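Local coordinates for protein esterase (Pelagibacterium halotolerans, PDB 5DWD) that probably hydrolyses carboxylic esters with an alpha/beta hydrolase fold, at residues K41-L46 with D70-A75; A158-S163 with T233-E238. All blocks are in the same frame, centred on the assembly; numbering follows the deposited sequence.

How the contacts relate
Contact 1 comes first along the chain and closes before contact 2 opens. Their centres lie about 13 Å apart and their nearest atoms about 5 Å apart, without touching. Both involve the central, mostly parallel sheet of the alpha/beta hydrolase fold. Contact 1 pairs neighbouring strands 42-47 and 71-74 within the sheet; contact 2 lays the last helix, 226-239, against strand 158-162. Strand 133-138 runs between strands 42-47 and 158-162, bonded to both, and leads into what is probably the nucleophile elbow. Contact 1 is thus sheet built edge to edge, contact 2 sheet covered by a helix, on the same face as helix 54-65.

Contact 1: K41-L46 with D70-A75; sequences KSLVVL and DTMFVA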
loop_
_atom_site.group_PDB
_atom_site.type_symbol
_atom_site.label_atom_id
_atom_site.label_comp_id
_atom_site.label_asym_id
_atom_site.label_seq_id
_atom_site.Cartn_x
_atom_site.Cartn_y
_atom_site.Cartn_z
ATOM N N LYS B 41 1.269 19.216 -8.192
ATOM C CA LYS B 41 1.232 18.519 -6.912
ATOM C C LYS B 41 1.237 17.013 -7.148
ATOM O O LYS B 41 1.565 16.224 -6.237
ATOM C CB LYS B 41 -0.055 18.889 -6.145
ATOM C CG LYS B 41 -0.133 20.335 -5.594
ATOM C CD LYS B 41 -1.559 20.584 -5.086
ATOM C CE LYS B 41 -1.659 21.455 -3.846
ATOM N NZ LYS B 41 -1.795 22.884 -4.229
ATOM N N SER B 42 0.832 16.619 -8.366
ATOM C CA SER B 42 0.827 15.187 -8.711
ATOM C C SER B 42 1.254 15.006 -10.191
ATOM O O SER B 42 1.277 15.967 -11.002
ATOM C CB SER B 42 -0.562 14.619 -8.479
ATOM O OG SER B 42 -1.561 15.480 -9.048
ATOM N N LEU B 43 1.451 13.733 -10.567
ATOM C CA LEU B 43 2.022 13.371 -11.843
ATOM C C LEU B 43 1.318 12.073 -12.306
ATOM O O LEU B 43 1.216 11.116 -11.522
ATOM C CB LEU B 43 3.509 13.030 -11.688
ATOM C CG LEU B 43 4.250 12.449 -12.879
ATOM C CD1 LEU B 43 4.264 13.416 -14.091
ATOM C CD2 LEU B 43 5.679 12.157 -12.466
ATOM N N VAL B 44 0.804 12.137 -13.535
ATOM C CA VAL B 44 0.269 10.984 -14.195
ATOM C C VAL B 44 1.182 10.664 -15.385
ATOM O O VAL B 44 1.309 11.480 -16.305
ATOM C CB VAL B 44 -1.192 11.226 -14.582
ATOM C CG1 VAL B 44 -1.661 10.115 -15.505
ATOM C CG2 VAL B 44 -2.091 11.253 -13.337
ATOM N N VAL B 45 1.755 9.419 -15.375
ATOM C CA VAL B 45 2.569 8.944 -16.480
ATOM C C VAL B 45 1.678 7.979 -17.273
ATOM O O VAL B 45 1.140 7.018 -16.705
ATOM C CB VAL B 45 3.806 8.209 -15.964
ATOM C CG1 VAL B 45 4.611 7.635 -17.055
ATOM C CG2 VAL B 45 4.668 9.197 -15.140
ATOM N N LEU B 46 1.605 8.222 -18.562
ATOM C CA LEU B 46 0.738 7.445 -19.449
ATOM C C LEU B 46 1.564 6.628 -20.392
ATOM O O LEU B 46 2.354 7.164 -21.103
ATOM C CB LEU B 46 -0.115 8.418 -20.310
ATOM C CG LEU B 46 -0.970 9.391 -19.531
ATOM C CD1 LEU B 46 -1.254 10.663 -20.303
ATOM C CD2 LEU B 46 -2.292 8.732 -19.139
ATOM N N ASP B 70 -4.139 20.358 -10.796
ATOM C CA ASP B 70 -2.781 20.377 -10.214
ATOM C C ASP B 70 -1.925 19.175 -10.610
ATOM O O ASP B 70 -0.850 18.961 -10.048
ATOM C CB ASP B 70 -2.902 20.403 -8.688
ATOM C CG ASP B 70 -3.693 21.608 -8.159
ATOM O OD1 ASP B 70 -3.518 22.732 -8.692
ATOM O OD2 ASP B 70 -4.496 21.391 -7.228
ATOM N N THR B 71 -2.374 18.463 -11.644
ATOM C CA THR B 71 -1.657 17.281 -12.154
ATOM C C THR B 71 -0.908 17.588 -13.445
ATOM O O THR B 71 -1.466 18.145 -14.400
ATOM C CB THR B 71 -2.679 16.124 -12.284
ATOM O OG1 THR B 71 -3.286 15.962 -11.010
ATOM C CG2 THR B 71 -1.948 14.775 -12.677
ATOM N N MET B 72 0.364 17.194 -13.476
ATOM C CA MET B 72 1.173 17.170 -14.683
ATOM C C MET B 72 0.963 15.756 -15.347
ATOM O O MET B 72 0.837 14.773 -14.631
ATOM C CB MET B 72 2.658 17.289 -14.308
ATOM C CG MET B 72 3.601 17.146 -15.476
ATOM S SD MET B 72 5.313 17.174 -14.869
ATOM C CE MET B 72 6.375 17.217 -16.285
ATOM N N PHE B 73 0.915 15.754 -16.668
ATOM C CA PHE B 73 0.745 14.503 -17.453
ATOM C C PHE B 73 1.955 14.324 -18.365
ATOM O O PHE B 73 2.362 15.228 -19.090
ATOM C CB PHE B 73 -0.533 14.548 -18.255
ATOM C CG PHE B 73 -1.748 14.644 -17.417
ATOM C CD1 PHE B 73 -2.249 15.911 -16.983
ATOM C CD2 PHE B 73 -2.444 13.496 -17.065
ATOM C CE1 PHE B 73 -3.418 15.917 -16.162
ATOM C CE2 PHE B 73 -3.530 13.544 -16.260
ATOM C CZ PHE B 73 -4.034 14.751 -15.794
ATOM N N VAL B 74 2.467 13.093 -18.462
ATOM C CA VAL B 74 3.612 12.832 -19.310
ATOM C C VAL B 74 3.295 11.525 -20.049
ATOM O O VAL B 74 2.850 10.603 -19.361
ATOM C CB VAL B 74 4.877 12.635 -18.494
ATOM C CG1 VAL B 74 6.067 12.347 -19.360
ATOM C CG2 VAL B 74 5.202 13.908 -17.700
ATOM N N ALA B 75 3.584 11.474 -21.350
ATOM C CA ALA B 75 3.353 10.221 -22.142
ATOM C C ALA B 75 4.611 9.901 -22.966
ATOM O O ALA B 75 4.719 10.367 -24.100
ATOM C CB ALA B 75 2.204 10.430 -23.084
#
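Strands 42-46 and 71-74 run parallel at an angle of 22°, Ser42 opposite Thr71 and Val45 opposite Val74, joined by backbone hydrogen bonds from Met72 N to Ser42 O, Val44 N to Met72 O, Val74 N to Val44 O and Leu46 N to Val74 O. At the start Asp70 O takes a bond of 2.8 Å from Lys41 N and a weak one from Ser42 N. On one face, Ser42 OG and Thr71 OG1 share a 2.7 Å hydrogen bond; chi1 of 47° sets the serine oxygen between its own N and carbonyl carbon, turned to the threonine. Next along, Val44 lies alongside Phe73, with Val44 CB 3.6 Å from Phe73 CD2. Val44 CG2 meets Thr71 CG2 at 3.6 Å. On the reverse face Leu43 CD1 reaches Val74 CG2 at 3.8 Å and Met72 SD at 4.0 Å. Lys41 runs beside Asp70, CD 3.7 Å from OD2, yet NZ stays 4.3 Å from OD2, too far for a salt bridge; Asp70 OD1 is hydrogen-bonded to Ser37 OG. The strands are linked by a beta-alpha-beta crossover through helix 54-65, which packs on Phe73 and Leu46; helix 101-126 backs Leu43, Val45, Met72 and Val74, and strand 133-138 flanks strand 42-47.

Contact 2: A158-S163 with T233-E238; sequences AIIAFS and TAFLRE
Thr233 OG1, two and three residues before the Phe235 and Leu236 side chains that meet Ala158 and Ile160, is held by two groups: Trp64 NE1 of helix 54-65 and Leu229 O of its own helix. The same residue's backbone O accepts Arg237 N at 2.9 Å, a regular helical bond across the turn that carries both apolar side chains. The side-chain contacts between strand and helix are all apolar. Phe235, its CG anti to the backbone N (chi1 -179°), sends its ring at the strand, where Ala158 and Ile160, two residues apart and pointing the same way, receive it. Ala158 CB lies 3.8 Å from Phe235 CE2, in an oblique approach. Ile160 and Phe235 run antiparallel alongside one another, and Ile160 CD1 comes to the ring edge, near the plane, 3.9 Å from Phe235 CD2. This is alpha/beta packing of the hydrolase fold: the C-terminal helix runs antiparallel to the strand, at 178°, with the two axes 10.6 Å apart. The extended chain of Ile160 brings CD1 within reach of both Phe235 and Leu236. Its 3.7 Å approach to Leu236 CD1 is doubtful, because the leucine is modelled with a nearly eclipsed chi2 of -9° and an almost flat CG. The helix bridges further strands of the sheet: Leu236 touches Ile134, Phe235 touches Leu183, and Glu238 OE1 forms a salt bridge with Arg213 NH1. Ile159 points away from helix 226-239, and it and Ala161 touch helix 140-149.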
loop_
_atom_site.group_PDB
_atom_site.type_symbol
_atom_site.label_atom_id
_atom_site.label_comp_id
_atom_site.label_asym_id
_atom_site.label_seq_id
_atom_site.Cartn_x
_atom_site.Cartn_y
_atom_site.Cartn_z
ATOM N N ALA B 158 -0.717 5.126 -7.196
ATOM C CA ALA B 158 -1.645 4.116 -7.772
ATOM C C ALA B 158 -1.160 3.609 -9.123
ATOM O O ALA B 158 -0.346 4.294 -9.755
ATOM C CB ALA B 158 -3.036 4.699 -8.002
ATOM N N ILE B 159 -1.705 2.460 -9.580
ATOM C CA ILE B 159 -1.539 2.062 -10.968
ATOM C C ILE B 159 -2.962 1.885 -11.565
ATOM O O ILE B 159 -3.803 1.275 -10.951
ATOM C CB ILE B 159 -0.733 0.730 -11.083
ATOM C CG1 ILE B 159 0.623 0.887 -10.391
ATOM C CG2 ILE B 159 -0.677 0.195 -12.490
ATOM C CD1 ILE B 159 1.400 -0.367 -10.280
ATOM N N ILE B 160 -3.118 2.334 -12.807
ATOM C CA ILE B 160 -4.303 2.105 -13.609
ATOM C C ILE B 160 -3.879 1.320 -14.866
ATOM O O ILE B 160 -3.071 1.814 -15.652
ATOM C CB ILE B 160 -5.098 3.347 -13.999
ATOM C CG1 ILE B 160 -5.446 4.114 -12.748
ATOM C CG2 ILE B 160 -6.355 2.861 -14.761
ATOM C CD1 ILE B 160 -6.206 5.393 -12.994
ATOM N N ALA B 161 -4.383 0.090 -14.986
ATOM C CA ALA B 161 -4.052 -0.789 -16.109
ATOM C C ALA B 161 -5.262 -1.041 -16.957
ATOM O O ALA B 161 -6.131 -1.795 -16.542
ATOM C CB ALA B 161 -3.476 -2.087 -15.583
ATOM N N PHE B 162 -5.281 -0.444 -18.127
ATOM C CA PHE B 162 -6.343 -0.671 -19.104
ATOM C C PHE B 162 -5.947 -1.800 -20.074
ATOM O O PHE B 162 -4.945 -1.720 -20.786
ATOM C CB PHE B 162 -6.591 0.518 -19.989
ATOM C CG PHE B 162 -7.137 1.741 -19.271
ATOM C CD1 PHE B 162 -8.494 1.908 -19.158
ATOM C CD2 PHE B 162 -6.309 2.779 -18.869
ATOM C CE1 PHE B 162 -9.016 3.066 -18.545
ATOM C CE2 PHE B 162 -6.820 3.917 -18.290
ATOM C CZ PHE B 162 -8.185 4.092 -18.157
ATOM N N SER B 163 -6.715 -2.862 -20.075
ATOM C CA SER B 163 -6.573 -3.934 -21.089
ATOM C C SER B 163 -5.212 -4.618 -21.158
ATOM O O SER B 163 -4.720 -4.889 -22.224
ATOM C CB SER B 163 -6.983 -3.434 -22.477
ATOM O OG SER B 163 -8.246 -2.705 -22.386
ATOM N N THR B 233 -11.648 7.918 -13.993
ATOM C CA THR B 233 -11.753 9.316 -13.551
ATOM C C THR B 233 -12.231 9.372 -12.103
ATOM O O THR B 233 -11.675 10.060 -11.266
ATOM C CB THR B 233 -12.696 10.153 -14.463
ATOM O OG1 THR B 233 -12.266 10.093 -15.816
ATOM C CG2 THR B 233 -12.711 11.615 -14.024
ATOM N N ALA B 234 -13.229 8.579 -11.777
ATOM C CA ALA B 234 -13.672 8.499 -10.407
ATOM C C ALA B 234 -12.627 7.981 -9.455
ATOM O O ALA B 234 -12.559 8.431 -8.323
ATOM C CB ALA B 234 -14.962 7.735 -10.325
ATOM N N PHE B 235 -11.820 6.993 -9.883
ATOM C CA PHE B 235 -10.747 6.503 -9.075
ATOM C C PHE B 235 -9.687 7.595 -8.860
ATOM O O PHE B 235 -9.206 7.747 -7.747
ATOM C CB PHE B 235 -10.155 5.263 -9.731
ATOM C CG PHE B 235 -9.007 4.608 -8.982
ATOM C CD1 PHE B 235 -9.207 3.899 -7.809
ATOM C CD2 PHE B 235 -7.700 4.638 -9.480
ATOM C CE1 PHE B 235 -8.138 3.229 -7.192
ATOM C CE2 PHE B 235 -6.663 3.959 -8.865
ATOM C CZ PHE B 235 -6.876 3.286 -7.707
ATOM N N LEU B 236 -9.332 8.309 -9.906
ATOM C CA LEU B 236 -8.387 9.486 -9.797
ATOM C C LEU B 236 -8.918 10.545 -8.783
ATOM O O LEU B 236 -8.161 11.040 -7.941
ATOM C CB LEU B 236 -8.179 10.120 -11.147
ATOM C CG LEU B 236 -7.024 9.703 -12.074
ATOM C CD1 LEU B 236 -5.984 8.798 -11.528
ATOM C CD2 LEU B 236 -7.228 9.867 -13.560
ATOM N N ARG B 237 -10.223 10.782 -8.823
ATOM C CA ARG B 237 -10.820 11.717 -7.870
ATOM C C ARG B 237 -10.694 11.204 -6.446
ATOM O O ARG B 237 -10.524 12.024 -5.508
ATOM C CB ARG B 237 -12.294 12.033 -8.213
ATOM C CG ARG B 237 -12.464 13.240 -9.078
ATOM C CD ARG B 237 -13.892 13.752 -9.047
ATOM N NE ARG B 237 -14.649 12.910 -9.947
ATOM C CZ ARG B 237 -14.922 13.174 -11.224
ATOM N NH1 ARG B 237 -14.519 14.317 -11.801
ATOM N NH2 ARG B 237 -15.620 12.269 -11.929
ATOM N N GLU B 238 -10.750 9.891 -6.226
ATOM C CA GLU B 238 -10.602 9.324 -4.887
ATOM C C GLU B 238 -9.217 9.566 -4.368
ATOM O O GLU B 238 -9.044 9.810 -3.176
ATOM C CB GLU B 238 -10.742 7.787 -4.842
ATOM C CG GLU B 238 -12.094 7.196 -4.822
ATOM C CD GLU B 238 -12.011 5.678 -4.641
ATOM O OE1 GLU B 238 -12.505 4.944 -5.494
ATOM O OE2 GLU B 238 -11.416 5.210 -3.661
#